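PDB 2HX5: 1,4-dihydroxy-2-naphthoyl-CoA hydrolase from Prochlorococcus marinus, which probably hydrolyses 1,4-dihydroxy-2-naphthoyl-CoA to 1,4-dihydroxy-2-naphthoate and CoA, a step in the making of phylloquinone (vitamin K1). Local coordinates for residues N6-L10 / E40-Y45; R91-L95 / D138-S144; N98-F104 / H115-L121. All coordinates share one frame; numbering follows the deposited sequence. Where two conformers were deposited one is given.

Contact 1: residues N6-L10 / E40-Y45; sequences NWLLL and ESLESY
Trp7 and Ser41 bring the two backbones together, their CA atoms 4.7 Å apart, where the short helix 5-8 runs into strand 9-13 beside the C-terminal turns of helix 29-45. Two serines one turn apart on that helix bond to successive carbonyls of the other segment. Ser41 OG donates to Trp7 O at 2.6 Å, and Ser44 OG, in one of its two conformers, donates to Asn6 O at 3.0 Å. Both hydroxyls stand anti to their own backbone N (chi1 -174° and -180°), and both approach from above the carbonyl plane, not within it. Ser41 OG also lies at the edge of the Trp7 indole, 3.5 Å from CD1, and is bonded by Trp140 NE1, so this one hydroxyl links three elements.

One face of the indole is covered by Tyr45. The two side chains run alongside each other, yet the rings form a T-shaped pair: the Tyr45 edge is directed at the six-membered ring of Trp7, with centroids 4.9 Å apart and planes at 67°. Nearer the backbone, Tyr45 CB sits over the five-membered ring in a CH-pi contact, 4.1 Å from its centroid. The indole N-H is used outside the two segments, by Ser144 OG. On the strand side, a methyl of Leu10 lies beside the Glu40 carboxylate, Leu10 CD2 coming 3.8 Å from Glu40 OE2.

Glu43, on the same helix, forms a salt bridge with Arg15 of a second subunit. The packing joins helix 5-8 and the outermost strand of this chain's sheet, 9-13, to the long helix 29-45, the central helix of the hotdog fold.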
loop_
_atom_site.group_PDB
_atom_site.type_symbol
_atom_site.label_atom_id
_atom_site.label_comp_id
_atom_site.label_asym_id
_atom_site.label_seq_id
_atom_site.Cartn_x
_atom_site.Cartn_y
_atom_site.Cartn_z
ATOM N N ASN A 6 5.775 25.891 -11.369
ATOM C CA ASN A 6 6.876 25.243 -10.707
ATOM C C ASN A 6 6.374 24.320 -9.595
ATOM O O ASN A 6 7.015 23.279 -9.326
ATOM C CB ASN A 6 7.852 26.263 -10.113
ATOM C CG ASN A 6 8.658 26.986 -11.159
ATOM O OD1 ASN A 6 9.266 28.015 -10.871
ATOM N ND2 ASN A 6 8.676 26.459 -12.369
ATOM N N TRP A 7 5.256 24.675 -8.945
ATOM C CA TRP A 7 4.750 23.789 -7.896
ATOM C C TRP A 7 3.388 23.124 -8.180
ATOM O O TRP A 7 2.968 22.254 -7.413
ATOM C CB TRP A 7 4.688 24.485 -6.525
ATOM C CG TRP A 7 3.755 25.680 -6.421
ATOM C CD1 TRP A 7 2.416 25.638 -6.110
ATOM C CD2 TRP A 7 4.074 27.053 -6.564
ATOM N NE1 TRP A 7 1.890 26.881 -6.071
ATOM C CE2 TRP A 7 2.876 27.793 -6.363
ATOM C CE3 TRP A 7 5.243 27.745 -6.876
ATOM C CZ2 TRP A 7 2.835 29.179 -6.429
ATOM C CZ3 TRP A 7 5.196 29.104 -6.929
ATOM C CH2 TRP A 7 4.010 29.810 -6.725
ATOM N N LEU A 8 2.728 23.525 -9.272
ATOM C CA LEU A 8 1.414 22.950 -9.673
ATOM C C LEU A 8 1.455 21.982 -10.834
ATOM O O LEU A 8 0.472 21.281 -11.078
ATOM C CB LEU A 8 0.416 24.071 -9.980
ATOM C CG LEU A 8 0.082 25.043 -8.848
ATOM C CD1 LEU A 8 -0.869 26.177 -9.351
ATOM C CD2 LEU A 8 -0.516 24.364 -7.650
ATOM N N LEU A 9 2.563 21.968 -11.566
ATOM C CA LEU A 9 2.775 21.030 -12.663
ATOM C C LEU A 9 3.851 20.070 -12.242
ATOM O O LEU A 9 5.025 20.459 -12.101
ATOM C CB LEU A 9 3.183 21.722 -13.974
ATOM C CG LEU A 9 2.207 22.735 -14.535
ATOM C CD1 LEU A 9 2.728 23.339 -15.886
ATOM C CD2 LEU A 9 0.854 22.081 -14.748
ATOM N N LEU A 10 3.477 18.826 -12.019
ATOM C CA LEU A 10 4.374 17.869 -11.451
ATOM C C LEU A 10 4.380 16.645 -12.359
ATOM O O LEU A 10 3.621 16.567 -13.333
ATOM C CB LEU A 10 3.950 17.542 -10.002
ATOM C CG LEU A 10 3.907 18.774 -9.057
ATOM C CD1 LEU A 10 3.221 18.461 -7.734
ATOM C CD2 LEU A 10 5.334 19.350 -8.828
ATOM N N GLU A 40 4.360 17.318 -2.381
ATOM C CA GLU A 40 5.408 17.830 -3.297
ATOM C C GLU A 40 5.189 19.281 -3.673
ATOM O O GLU A 40 6.145 20.082 -3.743
ATOM C CB GLU A 40 5.509 16.992 -4.578
ATOM C CG GLU A 40 6.715 17.317 -5.368
ATOM C CD GLU A 40 6.841 16.485 -6.638
ATOM O OE1 GLU A 40 6.032 15.563 -6.855
ATOM O OE2 GLU A 40 7.751 16.796 -7.455
ATOM N N SER A 41 3.933 19.634 -3.903
ATOM C CA SER A 41 3.601 21.017 -4.218
ATOM C C SER A 41 3.902 22.011 -3.107
ATOM O O SER A 41 4.482 23.049 -3.313
ATOM C CB SER A 41 2.127 21.080 -4.604
ATOM O OG SER A 41 1.782 22.398 -5.049
ATOM N N LEU A 42 3.554 21.606 -1.890
ATOM C CA LEU A 42 3.815 22.445 -0.752
ATOM C C LEU A 42 5.326 22.633 -0.586
ATOM O O LEU A 42 5.781 23.759 -0.353
ATOM C CB LEU A 42 3.232 21.836 0.525
ATOM C CG LEU A 42 1.693 21.655 0.575
ATOM C CD1 LEU A 42 1.343 20.922 1.901
ATOM C CD2 LEU A 42 0.979 22.985 0.422
ATOM N N GLU A 43 6.077 21.536 -0.732
ATOM C CA GLU A 43 7.563 21.547 -0.666
ATOM C C GLU A 43 8.179 22.490 -1.727
ATOM O O GLU A 43 9.044 23.315 -1.444
ATOM C CB GLU A 43 8.011 20.106 -0.877
ATOM C CG GLU A 43 9.459 19.728 -0.919
ATOM C CD GLU A 43 9.511 18.193 -1.090
ATOM O OE1 GLU A 43 9.478 17.685 -2.251
ATOM O OE2 GLU A 43 9.426 17.537 -0.022
ATOM N N SER A 44 7.687 22.349 -2.960
ATOM C CA SER A 44 8.154 23.130 -4.122
ATOM C C SER A 44 7.824 24.618 -4.055
ATOM O O SER A 44 8.531 25.443 -4.626
ATOM C CB SER A 44 7.544 22.539 -5.387
ATOM O OG SER A 44 7.987 23.271 -6.517
ATOM N N TYR A 45 6.721 24.952 -3.413
ATOM C CA TYR A 45 6.368 26.336 -3.114
ATOM C C TYR A 45 7.301 26.922 -2.045
ATOM O O TYR A 45 7.606 28.118 -2.058
ATOM C CB TYR A 45 4.923 26.390 -2.651
ATOM C CG TYR A 45 4.494 27.744 -2.220
ATOM C CD1 TYR A 45 4.429 28.802 -3.134
ATOM C CD2 TYR A 45 4.190 27.996 -0.912
ATOM C CE1 TYR A 45 4.080 30.064 -2.722
ATOM C CE2 TYR A 45 3.815 29.253 -0.501
ATOM C CZ TYR A 45 3.769 30.276 -1.411
ATOM O OH TYR A 45 3.398 31.528 -0.994
#

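Contact 2: residues R91-L95 / D138-S144; sequences RPERL and DRWLEAS
Asp138 meets Arg94 at the start of the helical segment, where OD1 alone receives two nitrogens of the guanidinium. In one of the two Arg94 conformers, on which the whole salt-bridge network rests, Arg94 NE and NH2 each lie 3.2 Å from Asp138 OD1. The oxygen lies in the guanidinium plane, but both donors reach it from the same face of the carboxylate, whose plane is turned 54° from that of the guanidinium: a side-on grip on one atom, not a two-oxygen, bidentate pairing.

Two residues on, the Trp140 and Pro92 side chains cross at about a right angle, Trp140 CH2 lying 3.6 Å from Pro92 CB. Leu141 follows with CD2 3.7 Å from the same Pro92 CB, while its own CB lies over one face of the Arg94 guanidinium. A water donates to Leu141 O and, more weakly, to Pro92 O. Glu142 completes the network, its chain folded at the CB-CG bond, which carries OE1 back to the guanidinium edge. Arg94 NH1 is 3.1 Å from Glu142 OE1, but this bond and that from NH2 are weak. The arginine probably offsets the repulsion between the two carboxylates. At the helix end, Ser144 packs CB on Pro92 CG at 3.8 Å, and its OG donates to Trp140 O at 2.7 Å.

The axes of helix 138-143 and strand 91-95 pass 8.2 Å apart, crossing at -117°. Trp140 reaches beyond the strand to Val102 on strand 99-108 and to Leu42 on helix 29-45, to which its indole N-H is also tied, and Pro92 touches Leu8 of helix 5-8.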
loop_
_atom_site.group_PDB
_atom_site.type_symbol
_atom_site.label_atom_id
_atom_site.label_comp_id
_atom_site.label_asym_id
_atom_site.label_seq_id
_atom_site.Cartn_x
_atom_site.Cartn_y
_atom_site.Cartn_z
ATOM N N ARG A 91 -4.916 22.015 -9.120
ATOM C CA ARG A 91 -5.669 23.264 -9.041
ATOM C C ARG A 91 -6.331 23.353 -7.663
ATOM O O ARG A 91 -7.371 22.724 -7.450
ATOM C CB ARG A 91 -6.712 23.352 -10.161
ATOM C CG ARG A 91 -6.094 23.512 -11.529
ATOM C CD ARG A 91 -7.146 23.475 -12.628
ATOM N NE ARG A 91 -6.676 23.707 -14.004
ATOM C CZ ARG A 91 -6.332 22.742 -14.871
ATOM N NH1 ARG A 91 -6.294 21.421 -14.534
ATOM N NH2 ARG A 91 -6.001 23.119 -16.105
ATOM N N PRO A 92 -5.686 24.068 -6.725
ATOM C CA PRO A 92 -6.253 24.254 -5.396
ATOM C C PRO A 92 -7.344 25.332 -5.349
ATOM O O PRO A 92 -7.329 26.246 -6.176
ATOM C CB PRO A 92 -5.025 24.626 -4.527
ATOM C CG PRO A 92 -3.816 24.635 -5.431
ATOM C CD PRO A 92 -4.327 24.663 -6.835
ATOM N N GLU A 93 -8.272 25.207 -4.405
ATOM C CA GLU A 93 -9.341 26.187 -4.220
ATOM C C GLU A 93 -9.594 26.323 -2.745
ATOM O O GLU A 93 -9.894 25.340 -2.074
ATOM C CB GLU A 93 -10.630 25.736 -4.898
ATOM C CG GLU A 93 -11.772 26.728 -4.812
ATOM C CD GLU A 93 -13.104 26.246 -5.483
ATOM O OE1 GLU A 93 -13.091 25.279 -6.274
ATOM O OE2 GLU A 93 -14.170 26.864 -5.231
ATOM N N ARG A 94 -9.447 27.544 -2.227
ATOM C CA ARG A 94 -9.923 27.852 -0.886
ATOM C C ARG A 94 -11.430 27.788 -0.969
ATOM O O ARG A 94 -12.032 28.335 -1.903
ATOM C CB ARG A 94 -9.460 29.222 -0.435
ATOM C CG ARG A 94 -9.738 29.550 1.006
ATOM C CD ARG A 94 -9.380 31.020 1.325
ATOM N NE ARG A 94 -7.937 31.249 1.515
ATOM C CZ ARG A 94 -7.117 31.844 0.640
ATOM N NH1 ARG A 94 -7.569 32.296 -0.530
ATOM N NH2 ARG A 94 -5.818 32.003 0.944
ATOM N N LEU A 95 -12.044 27.104 -0.023
ATOM C CA LEU A 95 -13.485 27.005 0.039
ATOM C C LEU A 95 -14.053 27.993 1.047
ATOM O O LEU A 95 -15.040 28.646 0.794
ATOM C CB LEU A 95 -13.938 25.589 0.380
ATOM C CG LEU A 95 -13.617 24.491 -0.647
ATOM C CD1 LEU A 95 -13.964 23.122 -0.109
ATOM C CD2 LEU A 95 -14.421 24.754 -1.971
ATOM N N ASP A 138 -2.453 28.852 3.717
ATOM C CA ASP A 138 -3.093 30.023 3.169
ATOM C C ASP A 138 -2.201 30.752 2.160
ATOM O O ASP A 138 -2.667 31.170 1.120
ATOM C CB ASP A 138 -3.492 30.969 4.280
ATOM C CG ASP A 138 -4.992 30.981 4.539
ATOM O OD1 ASP A 138 -5.776 30.466 3.707
ATOM O OD2 ASP A 138 -5.383 31.537 5.598
ATOM N N ARG A 139 -0.904 30.869 2.437
ATOM C CA ARG A 139 0.025 31.436 1.438
ATOM C C ARG A 139 0.105 30.664 0.117
ATOM O O ARG A 139 0.109 31.270 -0.980
ATOM C CB ARG A 139 1.414 31.548 2.044
ATOM C CG ARG A 139 1.541 32.680 3.045
ATOM C CD ARG A 139 2.985 32.955 3.417
ATOM N NE ARG A 139 3.552 31.952 4.304
ATOM C CZ ARG A 139 4.580 31.159 4.018
ATOM N NH1 ARG A 139 5.174 31.193 2.823
ATOM N NH2 ARG A 139 5.001 30.304 4.955
ATOM N N TRP A 140 0.174 29.342 0.225
ATOM C CA TRP A 140 0.152 28.472 -0.911
ATOM C C TRP A 140 -1.130 28.602 -1.720
ATOM O O TRP A 140 -1.070 28.669 -2.934
ATOM C CB TRP A 140 0.405 27.055 -0.427
ATOM C CG TRP A 140 0.299 25.973 -1.476
ATOM C CD1 TRP A 140 1.247 25.584 -2.404
ATOM C CD2 TRP A 140 -0.796 25.062 -1.632
ATOM N NE1 TRP A 140 0.768 24.526 -3.141
ATOM C CE2 TRP A 140 -0.469 24.182 -2.671
ATOM C CE3 TRP A 140 -2.018 24.898 -0.960
ATOM C CZ2 TRP A 140 -1.341 23.165 -3.085
ATOM C CZ3 TRP A 140 -2.843 23.909 -1.334
ATOM C CH2 TRP A 140 -2.526 23.057 -2.394
ATOM N N LEU A 141 -2.287 28.589 -1.068
ATOM C CA LEU A 141 -3.573 28.787 -1.746
ATOM C C LEU A 141 -3.587 30.122 -2.481
ATOM O O LEU A 141 -3.936 30.191 -3.674
ATOM C CB LEU A 141 -4.727 28.694 -0.749
ATOM C CG LEU A 141 -4.993 27.316 -0.199
ATOM C CD1 LEU A 141 -5.969 27.353 0.972
ATOM C CD2 LEU A 141 -5.537 26.389 -1.288
ATOM N N GLU A 142 -3.168 31.189 -1.796
ATOM C CA GLU A 142 -3.177 32.504 -2.419
ATOM C C GLU A 142 -2.235 32.534 -3.645
ATOM O O GLU A 142 -2.623 33.086 -4.702
ATOM C CB GLU A 142 -2.796 33.571 -1.394
ATOM C CG GLU A 142 -3.215 35.001 -1.824
ATOM C CD GLU A 142 -4.752 35.185 -1.789
ATOM O OE1 GLU A 142 -5.425 34.448 -1.031
ATOM O OE2 GLU A 142 -5.291 36.049 -2.520
ATOM N N ALA A 143 -1.028 31.976 -3.511
ATOM C CA ALA A 143 -0.013 32.012 -4.569
ATOM C C ALA A 143 -0.458 31.204 -5.765
ATOM O O ALA A 143 -0.028 31.449 -6.879
ATOM C CB ALA A 143 1.363 31.537 -4.055
ATOM N N SER A 144 -1.311 30.210 -5.523
ATOM C CA SER A 144 -1.749 29.272 -6.533
ATOM C C SER A 144 -3.024 29.717 -7.233
ATOM O O SER A 144 -3.566 28.951 -8.047
ATOM C CB SER A 144 -2.013 27.907 -5.901
ATOM O OG SER A 144 -0.844 27.364 -5.335
HETATM O O HOH W 1 -6.133 28.644 -4.441
#

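Contact 3: residues N98-F104 / H115-L121; sequences NSFQVHF and HALIRHL
Phe100 and His120 face each other across two antiparallel strands whose directions differ by 170°. Phe100, Val102 and Phe104 pair with His120, Ile118 and Ala116 in hydrogen-bonded pairs; Ser99, Gln101 and His103 alternate with them in non-hydrogen-bonded pairs, their side chains on the other face of the sheet.

With CG set between the backbone N and the carbonyl carbon (chi1 71°), the Phe100 ring leans over the His120 imidazole. The planes are 8° apart, but the rings are slid so far that they barely overlap; Phe100 CZ lies 3.6 Å from His120 CD2, and His120 CB lies over one face of Phe100 in a CH-pi contact. His120 ND1 is bonded to Leu67 O, which fixes the turn of the imidazole. Farther along, Phe104 CE1 rests 3.8 Å from Ile118 CG1, while Val102 CG1 lies over the Phe104 ring.

On the other face, Gln101 and Arg119 run side by side. The Gln101 chain, extended beyond CG, brings OE1 into the guanidinium plane, where Arg119 NE (2.9 Å from OE1, nearly along the C=O axis) and Arg119 NH2 (3.3 Å from OE1) both donate to it. A leucine in place of Gln101 would probably leave these two Arg119 donors without their shared acceptor and the guanidinium freer to turn. Ser99 OG and Phe100 N approach His120 O from opposite faces of its plane, OG at 2.8 Å.

The chemistry therefore differs between the faces. The one bearing Phe100, Val102, Phe104 and Ile118 is largely apolar and packs against helices 29-45 and 135-143, its buried histidine held by a polar bond; the other, partly exposed, carries the polar tie of Gln101 to Arg119 among Leu117 and Leu121.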
loop_
_atom_site.group_PDB
_atom_site.type_symbol
_atom_site.label_atom_id
_atom_site.label_comp_id
_atom_site.label_asym_id
_atom_site.label_seq_id
_atom_site.Cartn_x
_atom_site.Cartn_y
_atom_site.Cartn_z
ATOM N N ASN A 98 -11.694 27.876 6.710
ATOM C CA ASN A 98 -11.369 26.615 7.384
ATOM C C ASN A 98 -11.200 25.402 6.476
ATOM O O ASN A 98 -11.052 24.286 6.963
ATOM C CB ASN A 98 -12.507 26.244 8.327
ATOM C CG ASN A 98 -12.828 27.336 9.347
ATOM O OD1 ASN A 98 -12.020 28.230 9.633
ATOM N ND2 ASN A 98 -14.025 27.251 9.905
ATOM N N SER A 99 -11.227 25.577 5.160
ATOM C CA SER A 99 -11.285 24.417 4.278
ATOM C C SER A 99 -10.784 24.763 2.888
ATOM O O SER A 99 -10.948 25.894 2.393
ATOM C CB SER A 99 -12.735 23.951 4.203
ATOM O OG SER A 99 -12.968 22.870 3.327
ATOM N N PHE A 100 -10.272 23.744 2.209
ATOM C CA PHE A 100 -9.825 23.867 0.840
ATOM C C PHE A 100 -9.978 22.512 0.129
ATOM O O PHE A 100 -10.105 21.452 0.785
ATOM C CB PHE A 100 -8.383 24.396 0.745
ATOM C CG PHE A 100 -7.325 23.427 1.176
ATOM C CD1 PHE A 100 -7.007 23.275 2.515
ATOM C CD2 PHE A 100 -6.651 22.655 0.239
ATOM C CE1 PHE A 100 -6.060 22.372 2.936
ATOM C CE2 PHE A 100 -5.691 21.741 0.651
ATOM C CZ PHE A 100 -5.403 21.617 2.019
ATOM N N GLN A 101 -9.970 22.549 -1.182
ATOM C CA GLN A 101 -9.869 21.305 -1.968
ATOM C C GLN A 101 -8.817 21.495 -3.053
ATOM O O GLN A 101 -8.393 22.607 -3.343
ATOM C CB GLN A 101 -11.235 20.902 -2.480
ATOM C CG GLN A 101 -11.878 21.835 -3.375
ATOM C CD GLN A 101 -13.333 21.462 -3.678
ATOM O OE1 GLN A 101 -14.028 20.713 -2.928
ATOM N NE2 GLN A 101 -13.776 21.936 -4.793
ATOM N N VAL A 102 -8.330 20.355 -3.547
ATOM C CA VAL A 102 -7.375 20.283 -4.624
ATOM C C VAL A 102 -7.924 19.350 -5.673
ATOM O O VAL A 102 -8.298 18.239 -5.345
ATOM C CB VAL A 102 -5.969 19.821 -4.165
ATOM C CG1 VAL A 102 -5.009 19.951 -5.298
ATOM C CG2 VAL A 102 -5.514 20.618 -2.898
ATOM N N HIS A 103 -7.907 19.823 -6.912
ATOM C CA HIS A 103 -8.244 19.036 -8.081
ATOM C C HIS A 103 -6.932 18.591 -8.735
ATOM O O HIS A 103 -5.977 19.395 -8.861
ATOM C CB HIS A 103 -9.108 19.844 -9.054
ATOM C CG HIS A 103 -9.559 19.091 -10.253
ATOM N ND1 HIS A 103 -8.817 19.095 -11.410
ATOM C CD2 HIS A 103 -10.699 18.388 -10.516
ATOM C CE1 HIS A 103 -9.473 18.419 -12.342
ATOM N NE2 HIS A 103 -10.618 17.977 -11.819
ATOM N N PHE A 104 -6.870 17.333 -9.180
ATOM C CA PHE A 104 -5.699 16.745 -9.752
ATOM C C PHE A 104 -6.083 16.217 -11.109
ATOM O O PHE A 104 -7.006 15.388 -11.225
ATOM C CB PHE A 104 -5.244 15.569 -8.887
ATOM C CG PHE A 104 -4.953 15.922 -7.442
ATOM C CD1 PHE A 104 -5.941 15.972 -6.484
ATOM C CD2 PHE A 104 -3.643 16.224 -7.061
ATOM C CE1 PHE A 104 -5.664 16.289 -5.167
ATOM C CE2 PHE A 104 -3.381 16.520 -5.760
ATOM C CZ PHE A 104 -4.394 16.547 -4.807
ATOM N N HIS A 115 -8.857 12.016 -13.247
ATOM C CA HIS A 115 -8.804 13.209 -12.458
ATOM C C HIS A 115 -9.424 12.922 -11.096
ATOM O O HIS A 115 -10.179 11.956 -10.961
ATOM C CB HIS A 115 -9.477 14.401 -13.132
ATOM C CG HIS A 115 -10.895 14.172 -13.519
ATOM N ND1 HIS A 115 -11.936 14.302 -12.627
ATOM C CD2 HIS A 115 -11.454 13.869 -14.712
ATOM C CE1 HIS A 115 -13.081 14.108 -13.275
ATOM N NE2 HIS A 115 -12.809 13.824 -14.531
ATOM N N ALA A 116 -9.073 13.716 -10.093
ATOM C CA ALA A 116 -9.495 13.463 -8.733
ATOM C C ALA A 116 -9.667 14.769 -8.010
ATOM O O ALA A 116 -9.151 15.814 -8.405
ATOM C CB ALA A 116 -8.475 12.626 -7.995
ATOM N N LEU A 117 -10.364 14.721 -6.884
ATOM C CA LEU A 117 -10.639 15.892 -6.060
ATOM C C LEU A 117 -10.517 15.442 -4.616
ATOM O O LEU A 117 -11.082 14.400 -4.245
ATOM C CB LEU A 117 -12.059 16.404 -6.342
ATOM C CG LEU A 117 -12.464 17.629 -5.573
ATOM C CD1 LEU A 117 -11.836 18.900 -6.202
ATOM C CD2 LEU A 117 -14.025 17.855 -5.636
ATOM N N ILE A 118 -9.802 16.180 -3.770
ATOM C CA ILE A 118 -9.609 15.893 -2.361
ATOM C C ILE A 118 -9.968 17.143 -1.593
ATOM O O ILE A 118 -9.434 18.212 -1.887
ATOM C CB ILE A 118 -8.172 15.475 -2.046
ATOM C CG1 ILE A 118 -7.801 14.188 -2.769
ATOM C CG2 ILE A 118 -8.009 15.234 -0.516
ATOM C CD1 ILE A 118 -6.383 13.648 -2.455
ATOM N N ARG A 119 -10.882 17.038 -0.625
ATOM C CA ARG A 119 -11.304 18.148 0.235
ATOM C C ARG A 119 -10.882 17.954 1.658
ATOM O O ARG A 119 -11.099 16.902 2.229
ATOM C CB ARG A 119 -12.831 18.279 0.152
ATOM C CG ARG A 119 -13.397 19.487 0.855
ATOM C CD ARG A 119 -14.952 19.558 0.734
ATOM N NE ARG A 119 -15.357 19.487 -0.659
ATOM C CZ ARG A 119 -16.321 18.685 -1.162
ATOM N NH1 ARG A 119 -17.130 17.936 -0.392
ATOM N NH2 ARG A 119 -16.500 18.624 -2.468
ATOM N N HIS A 120 -10.270 19.013 2.224
ATOM C CA HIS A 120 -9.743 19.027 3.568
ATOM C C HIS A 120 -10.452 20.013 4.456
ATOM O O HIS A 120 -10.853 21.086 3.977
ATOM C CB HIS A 120 -8.271 19.483 3.540
ATOM C CG HIS A 120 -7.328 18.612 2.751
ATOM N ND1 HIS A 120 -6.414 17.758 3.351
ATOM C CD2 HIS A 120 -7.124 18.524 1.408
ATOM C CE1 HIS A 120 -5.728 17.147 2.376
ATOM N NE2 HIS A 120 -6.107 17.626 1.206
ATOM N N LEU A 121 -10.526 19.700 5.741
ATOM C CA LEU A 121 -11.015 20.623 6.744
ATOM C C LEU A 121 -9.856 20.874 7.705
ATOM O O LEU A 121 -9.179 19.904 8.122
ATOM C CB LEU A 121 -12.187 19.960 7.484
ATOM C CG LEU A 121 -13.074 20.660 8.477
ATOM C CD1 LEU A 121 -13.606 21.981 7.915
ATOM C CD2 LEU A 121 -14.231 19.685 8.792
#

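In the fold
Along the chain contact 1 closes before the other two open, and the hairpin of contact 3 falls between the two segments of contact 2. All three reach one antiparallel sheet, ordered 9-13, 85-96, 99-108, 111-124, 65-76. Contacts 1 and 2, with centres 12 Å apart, are tied by two indole N-H groups through serine hydroxyls and by packing of Tyr45 on Ala143. Contacts 2 and 3, 10 Å apart, share the pairing of strands 85-96 and 99-108. Contacts 1 and 3 do not touch, their nearest atoms being about 7 Å apart. Helix 135-143 thus bridges the N-terminal end, helix 29-45 and the sheet of this hotdog subunit.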